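Side-chain contacts in putative hydrolase (PDB 3MCW), which probably acts as a hydrolase of the isochorismatase family, related to nicotinamidases, though its substrate is not established: residues S97-G101 against T102-A106; E165-A168 against M169-N173. All blocks are in the same frame, centred on the assembly; numbering follows the deposited sequence.

How the contacts relate
Following the chain from the N terminus, contact 1 comes first: after strand 89-93 the chain passes through two tight turns in 97-102 and enters helix 104-111, so the contact closes a short loop on the way from an outermost strand of the parallel sheet into a helix. Contact 2 lies wholly within helix 163-174, after the antiparallel pair 153-154 and 160-161 and before strand 180-182. The two are in series, neither nested nor crossed, with centres about 24 Å apart and nearest atoms about 14 Å apart. Helix 123-136 packs against both, Met133 and Ala134 toward 97-106 and Ser124 toward 165-173, and each contact also touches the second subunit.

Contact 1: residues S97-G101 against T102-A106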
ATOM      1  N   SER A  97       4.373   1.635   6.986  1.00  7.27           N
ATOM      2  CA  SER A  97       3.149   1.209   7.637  1.00  7.20           C
ATOM      3  C   SER A  97       3.243   1.293   9.150  1.00  6.85           C
ATOM      4  O   SER A  97       4.131   0.726   9.746  1.00  8.31           O
ATOM      5  CB  SER A  97       2.808  -0.226   7.247  1.00  7.78           C
ATOM      6  OG  SER A  97       1.669  -0.603   8.037  1.00  8.66           O
ATOM      7  N   ALA A  98       2.227   1.906   9.754  1.00  6.38           N
ATOM      8  CA  ALA A  98       2.147   2.034  11.228  1.00  6.88           C
ATOM      9  C   ALA A  98       1.961   0.690  11.937  1.00  6.99           C
ATOM     10  O   ALA A  98       2.089   0.652  13.149  1.00  8.28           O
ATOM     11  CB  ALA A  98       1.020   2.979  11.611  1.00  7.47           C
ATOM     12  N   PHE A  99       1.647  -0.384  11.190  1.00  6.61           N
ATOM     13  CA  PHE A  99       1.481  -1.690  11.797  1.00  7.12           C
ATOM     14  C   PHE A  99       2.789  -2.475  11.970  1.00  8.20           C
ATOM     15  O   PHE A  99       2.889  -3.359  12.829  1.00 10.41           O
ATOM     16  CB  PHE A  99       0.508  -2.544  10.984  1.00  7.60           C
ATOM     17  CG  PHE A  99      -0.893  -2.017  11.002  1.00  6.58           C
ATOM     18  CD1 PHE A  99      -1.776  -2.331  12.041  1.00  7.68           C
ATOM     19  CD2 PHE A  99      -1.352  -1.177  10.008  1.00  7.64           C
ATOM     20  CE1 PHE A  99      -3.050  -1.848  12.092  1.00  7.42           C
ATOM     21  CE2 PHE A  99      -2.623  -0.682  10.051  1.00  8.13           C
ATOM     22  CZ  PHE A  99      -3.490  -1.016  11.095  1.00  7.70           C
ATOM     23  N   ILE A 100       3.770  -2.198  11.157  1.00  7.57           N
ATOM     24  CA  ILE A 100       4.932  -3.072  11.052  1.00  8.96           C
ATOM     25  C   ILE A 100       5.951  -2.711  12.100  1.00  9.27           C
ATOM     26  O   ILE A 100       6.426  -1.585  12.193  1.00  9.91           O
ATOM     27  CB  ILE A 100       5.490  -3.112   9.630  1.00 10.17           C
ATOM     28  CG1 ILE A 100       4.462  -3.859   8.735  1.00 11.56           C
ATOM     29  CG2 ILE A 100       6.856  -3.834   9.632  1.00 12.43           C
ATOM     30  CD1 ILE A 100       4.774  -3.911   7.268  1.00 12.68           C
ATOM     31  N   GLY A 101       6.232  -3.681  12.951  1.00 10.59           N
ATOM     32  CA  GLY A 101       7.212  -3.538  14.002  1.00 11.23           C
ATOM     33  C   GLY A 101       6.688  -2.779  15.206  1.00 11.14           C
ATOM     34  O   GLY A 101       7.484  -2.399  16.070  1.00 15.15           O
ATOM     35  N   THR A 102       5.387  -2.593  15.223  0.50  9.70           N
ATOM     36  CA  THR A 102       4.761  -2.012  16.339  0.50  8.90           C
ATOM     37  C   THR A 102       3.720  -2.950  16.858  0.50  7.76           C
ATOM     38  O   THR A 102       3.371  -3.964  16.255  0.50  7.89           O
ATOM     39  CB  THR A 102       4.084  -0.701  15.993  0.50  7.57           C
ATOM     40  OG1 THR A 102       2.855  -1.000  15.344  0.50  6.16           O
ATOM     41  CG2 THR A 102       4.978   0.174  15.081  0.50  7.74           C
ATOM     42  N   GLY A 103       3.200  -2.573  18.006  0.50  7.42           N
ATOM     43  CA  GLY A 103       2.106  -3.298  18.603  0.50  8.10           C
ATOM     44  C   GLY A 103       0.752  -2.768  18.185  0.50  7.48           C
ATOM     45  O   GLY A 103      -0.220  -2.936  18.933  0.50  8.49           O
ATOM     46  N   LEU A 104       0.645  -2.118  17.017  1.00  9.00           N
ATOM     47  CA  LEU A 104      -0.610  -1.409  16.767  1.00  7.67           C
ATOM     48  C   LEU A 104      -1.793  -2.336  16.612  1.00  7.18           C
ATOM     49  O   LEU A 104      -2.847  -2.125  17.222  1.00  7.94           O
ATOM     50  CB  LEU A 104      -0.468  -0.487  15.546  1.00  6.97           C
ATOM     51  CG  LEU A 104      -1.733   0.288  15.142  1.00  6.84           C
ATOM     52  CD1 LEU A 104      -2.250   1.211  16.237  1.00  8.59           C
ATOM     53  CD2 LEU A 104      -1.480   1.065  13.855  1.00  8.05           C
ATOM     54  N   GLU A 105      -1.663  -3.342  15.754  1.00  7.82           N
ATOM     55  CA  GLU A 105      -2.795  -4.218  15.503  1.00  8.26           C
ATOM     56  C   GLU A 105      -3.290  -4.903  16.788  1.00  7.83           C
ATOM     57  O   GLU A 105      -4.496  -4.922  17.074  1.00  8.29           O
ATOM     58  CB  GLU A 105      -2.485  -5.282  14.445  1.00  9.21           C
ATOM     59  CG  GLU A 105      -3.685  -6.147  14.136  1.00 10.14           C
ATOM     60  CD  GLU A 105      -3.428  -7.277  13.152  1.00 12.27           C
ATOM     61  OE1 GLU A 105      -2.282  -7.455  12.703  1.00 13.57           O
ATOM     62  OE2 GLU A 105      -4.405  -7.979  12.834  1.00 15.27           O
ATOM     63  N   ALA A 106      -2.347  -5.445  17.564  1.00  8.58           N
ATOM     64  CA  ALA A 106      -2.751  -6.132  18.788  1.00  9.54           C
ATOM     65  C   ALA A 106      -3.421  -5.180  19.780  1.00  8.73           C
ATOM     66  O   ALA A 106      -4.362  -5.556  20.475  1.00  9.60           O
ATOM     67  CB  ALA A 106      -1.552  -6.845  19.410  1.00 11.45           C
TER
HETATM   68  O   HOH W   1       0.699  -4.272  14.337  1.00 10.77           O
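Phe99 and Leu104 come within 5.4 Å at their CA atoms where the chain makes a type I turn over Ser97-Ile100 and a type II turn over Phe99-Thr102 before entering the helix. Leu104 lays methyl CD2 over one face of the Phe99 ring, 3.9 Å from the ring centroid and 16° off its normal, a CH-pi contact displaced toward the rim. With CG anti to its backbone N (chi1 178°), Leu104 also brings CD2 to 3.9 Å from Ala98 CB; the short side chain of Ala98 suits this buried place, where it also touches Ile58. Thr102 OG1 donates to Ala98 O at 2.9 Å and accepts from Leu104 N at 3.0 Å, the latter forming an ST turn at the helix start, where Gly103 is the N-cap residue. A threonine hydroxyl thus joins the preceding turn to the first helical residue. Ser97 OG makes a second ST turn by accepting from Phe99 N. Gly101, third residue of the type II turn, has positive phi (79°), which by itself favours glycine. Water 1 donates to Phe99 O at 2.8 Å and accepts from Glu105 N at 2.9 Å, while the carboxylate of Glu105 pairs with Arg109 one helical turn on.

Contact 2: residues E165-A168 against M169-N173; sequences EVHA and MSLAN
Residues 165-168 and 169-173 are successive turns of one continuous helix, joined by four i to i+4 bonds, from Met169 N to Glu165 O through Ala172 N to Ala168 O. Of these, Leu171 N to His167 O, at 2.9 Å, is nearly straight, with an N-H...O angle of 169°. The main side-chain meeting joins the same two residues: Leu171 CD1 lies obliquely to the His167 imidazole, 3.5 Å from NE2 and 3.6 Å from CD2. Leu171, CG beside its backbone N (chi1 -67°), reaches back along the helix, so that CD1 meets the NE2-CD2 side of the ring. Both ring nitrogens are engaged, ND1 with Thr123 and NE2 with Glu145, so the buried imidazole is fixed in its rotation while the leucine supplies an apolar neighbour. Ser170 suits a buried position because its hydroxyl has partners: OG bonds to Glu128 and receives a bond from water 2 at 2.7 Å. The same water donates to Val166 O at 3.0 Å, giving that carbonyl a second bond besides the one from Ser170 N. Met169, a selenomethionine, runs CG within 3.4 Å of Glu165 O and then bends at chi3, and it packs on Met169 of the second subunit. Glu165 turns its carboxylate away from the second turn, accepting from Ser162 N and forming a salt bridge with Arg161 of the second subunit. Ala168 and Ala172 keep their flank slim where the second subunit comes close: Ala168 makes backbone hydrogen bonds to it, and Ala172 packs on its Thr154. The whole is a regular alpha-helix of the isochorismatase-type alpha/beta fold, packed on strand 140-149 and helix 123-136 and also contributing to the dimer interface, with Leu171 touching both that strand and the second subunit.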
ATOM      1  N   GLU A 165      -2.482  15.975  -7.935  1.00  6.43           N
ATOM      2  CA  GLU A 165      -2.690  14.824  -8.802  1.00  6.75           C
ATOM      3  C   GLU A 165      -2.274  13.535  -8.108  1.00  6.29           C
ATOM      4  O   GLU A 165      -2.942  12.513  -8.244  1.00  6.30           O
ATOM      5  CB  GLU A 165      -1.921  15.014 -10.108  1.00  7.52           C
ATOM      6  CG  GLU A 165      -2.495  16.097 -11.004  1.00  8.32           C
ATOM      7  CD  GLU A 165      -1.636  16.342 -12.226  1.00 12.20           C
ATOM      8  OE1 GLU A 165      -0.442  16.623 -12.125  1.00 10.03           O
ATOM      9  OE2 GLU A 165      -2.209  16.235 -13.320  1.00 22.98           O
ATOM     10  N   VAL A 166      -1.157  13.562  -7.400  1.00  5.73           N
ATOM     11  CA  VAL A 166      -0.681  12.395  -6.648  1.00  5.92           C
ATOM     12  C   VAL A 166      -1.722  11.992  -5.608  1.00  5.84           C
ATOM     13  O   VAL A 166      -2.069  10.823  -5.475  1.00  6.47           O
ATOM     14  CB  VAL A 166       0.702  12.685  -6.013  1.00  6.06           C
ATOM     15  CG1 VAL A 166       1.133  11.565  -5.079  1.00  7.93           C
ATOM     16  CG2 VAL A 166       1.752  12.969  -7.091  1.00  7.35           C
ATOM     17  N   HIS A 167      -2.197  12.975  -4.866  1.00  5.48           N
ATOM     18  CA  HIS A 167      -3.225  12.788  -3.846  1.00  5.72           C
ATOM     19  C   HIS A 167      -4.472  12.167  -4.470  1.00  5.96           C
ATOM     20  O   HIS A 167      -5.028  11.210  -3.947  1.00  6.47           O
ATOM     21  CB  HIS A 167      -3.519  14.171  -3.220  1.00  6.12           C
ATOM     22  CG  HIS A 167      -4.451  14.197  -2.061  1.00  6.22           C
ATOM     23  ND1 HIS A 167      -4.039  14.130  -0.746  1.00  6.96           N
ATOM     24  CD2 HIS A 167      -5.781  14.428  -2.048  1.00  7.09           C
ATOM     25  CE1 HIS A 167      -5.129  14.267   0.012  1.00  6.97           C
ATOM     26  NE2 HIS A 167      -6.196  14.443  -0.747  1.00  7.44           N
ATOM     27  N   ALA A 168      -4.935  12.727  -5.582  1.00  5.87           N
ATOM     28  CA  ALA A 168      -6.160  12.255  -6.220  1.00  6.13           C
ATOM     29  C   ALA A 168      -6.042  10.796  -6.695  1.00  5.79           C
ATOM     30  O   ALA A 168      -7.027  10.051  -6.654  1.00  6.08           O
ATOM     31  CB  ALA A 168      -6.508  13.157  -7.383  1.00  7.82           C
HETATM   32  N   MSE A 169      -4.854  10.420  -7.158  1.00  5.82           N
HETATM   33  CA  MSE A 169      -4.649   9.052  -7.616  0.50  6.12           C
HETATM   34  C   MSE A 169      -4.645   8.095  -6.424  1.00  6.25           C
HETATM   35  O   MSE A 169      -5.263   7.016  -6.467  1.00  7.00           O
HETATM   36  CB  MSE A 169      -3.399   8.956  -8.518  0.50  6.86           C
HETATM   37  CG  MSE A 169      -3.617   9.623  -9.879  0.50  8.24           C
HETATM   38 SE   MSE A 169      -2.136   9.559 -11.143  0.37 10.54          SE
HETATM   39  CE  MSE A 169      -2.400   7.772 -11.646  0.50 12.83           C
ATOM     40  N   SER A 170      -3.957   8.466  -5.346  1.00  6.13           N
ATOM     41  CA  SER A 170      -3.972   7.600  -4.158  0.60  6.48           C
ATOM     42  C   SER A 170      -5.348   7.458  -3.562  1.00  6.70           C
ATOM     43  O   SER A 170      -5.764   6.355  -3.222  1.00  7.58           O
ATOM     44  CB  SER A 170      -3.007   8.091  -3.099  0.60  6.49           C
ATOM     45  OG  SER A 170      -1.669   7.880  -3.470  0.60  7.37           O
ATOM     46  N   LEU A 171      -6.102   8.551  -3.467  1.00  6.43           N
ATOM     47  CA  LEU A 171      -7.461   8.445  -2.946  1.00  6.51           C
ATOM     48  C   LEU A 171      -8.320   7.492  -3.787  1.00  6.44           C
ATOM     49  O   LEU A 171      -9.115   6.737  -3.258  1.00  6.98           O
ATOM     50  CB  LEU A 171      -8.147   9.808  -2.850  1.00  6.94           C
ATOM     51  CG  LEU A 171      -7.596  10.809  -1.839  1.00  8.05           C
ATOM     52  CD1 LEU A 171      -8.477  12.051  -1.874  1.00  8.59           C
ATOM     53  CD2 LEU A 171      -7.391  10.211  -0.446  1.00  9.40           C
ATOM     54  N   ALA A 172      -8.198   7.574  -5.104  1.00  6.76           N
ATOM     55  CA  ALA A 172      -8.968   6.693  -5.971  1.00  6.99           C
ATOM     56  C   ALA A 172      -8.591   5.225  -5.762  1.00  7.12           C
ATOM     57  O   ALA A 172      -9.463   4.360  -5.801  1.00  8.40           O
ATOM     58  CB  ALA A 172      -8.797   7.093  -7.420  1.00  8.49           C
ATOM     59  N   ASN A 173      -7.308   4.952  -5.603  1.00  6.81           N
ATOM     60  CA  ASN A 173      -6.861   3.575  -5.335  1.00  7.83           C
ATOM     61  C   ASN A 173      -7.304   3.071  -3.970  1.00  7.45           C
ATOM     62  O   ASN A 173      -7.531   1.875  -3.798  1.00  8.91           O
ATOM     63  CB  ASN A 173      -5.341   3.466  -5.483  1.00  8.76           C
ATOM     64  CG  ASN A 173      -4.860   3.501  -6.964  1.00  9.29           C
ATOM     65  OD1 ASN A 173      -5.644   3.249  -7.896  1.00 12.03           O
ATOM     66  ND2 ASN A 173      -3.617   3.855  -7.152  1.00 11.41           N
TER
HETATM   67  O   HOH W   2      -0.433   8.362  -5.862  1.00 10.54           O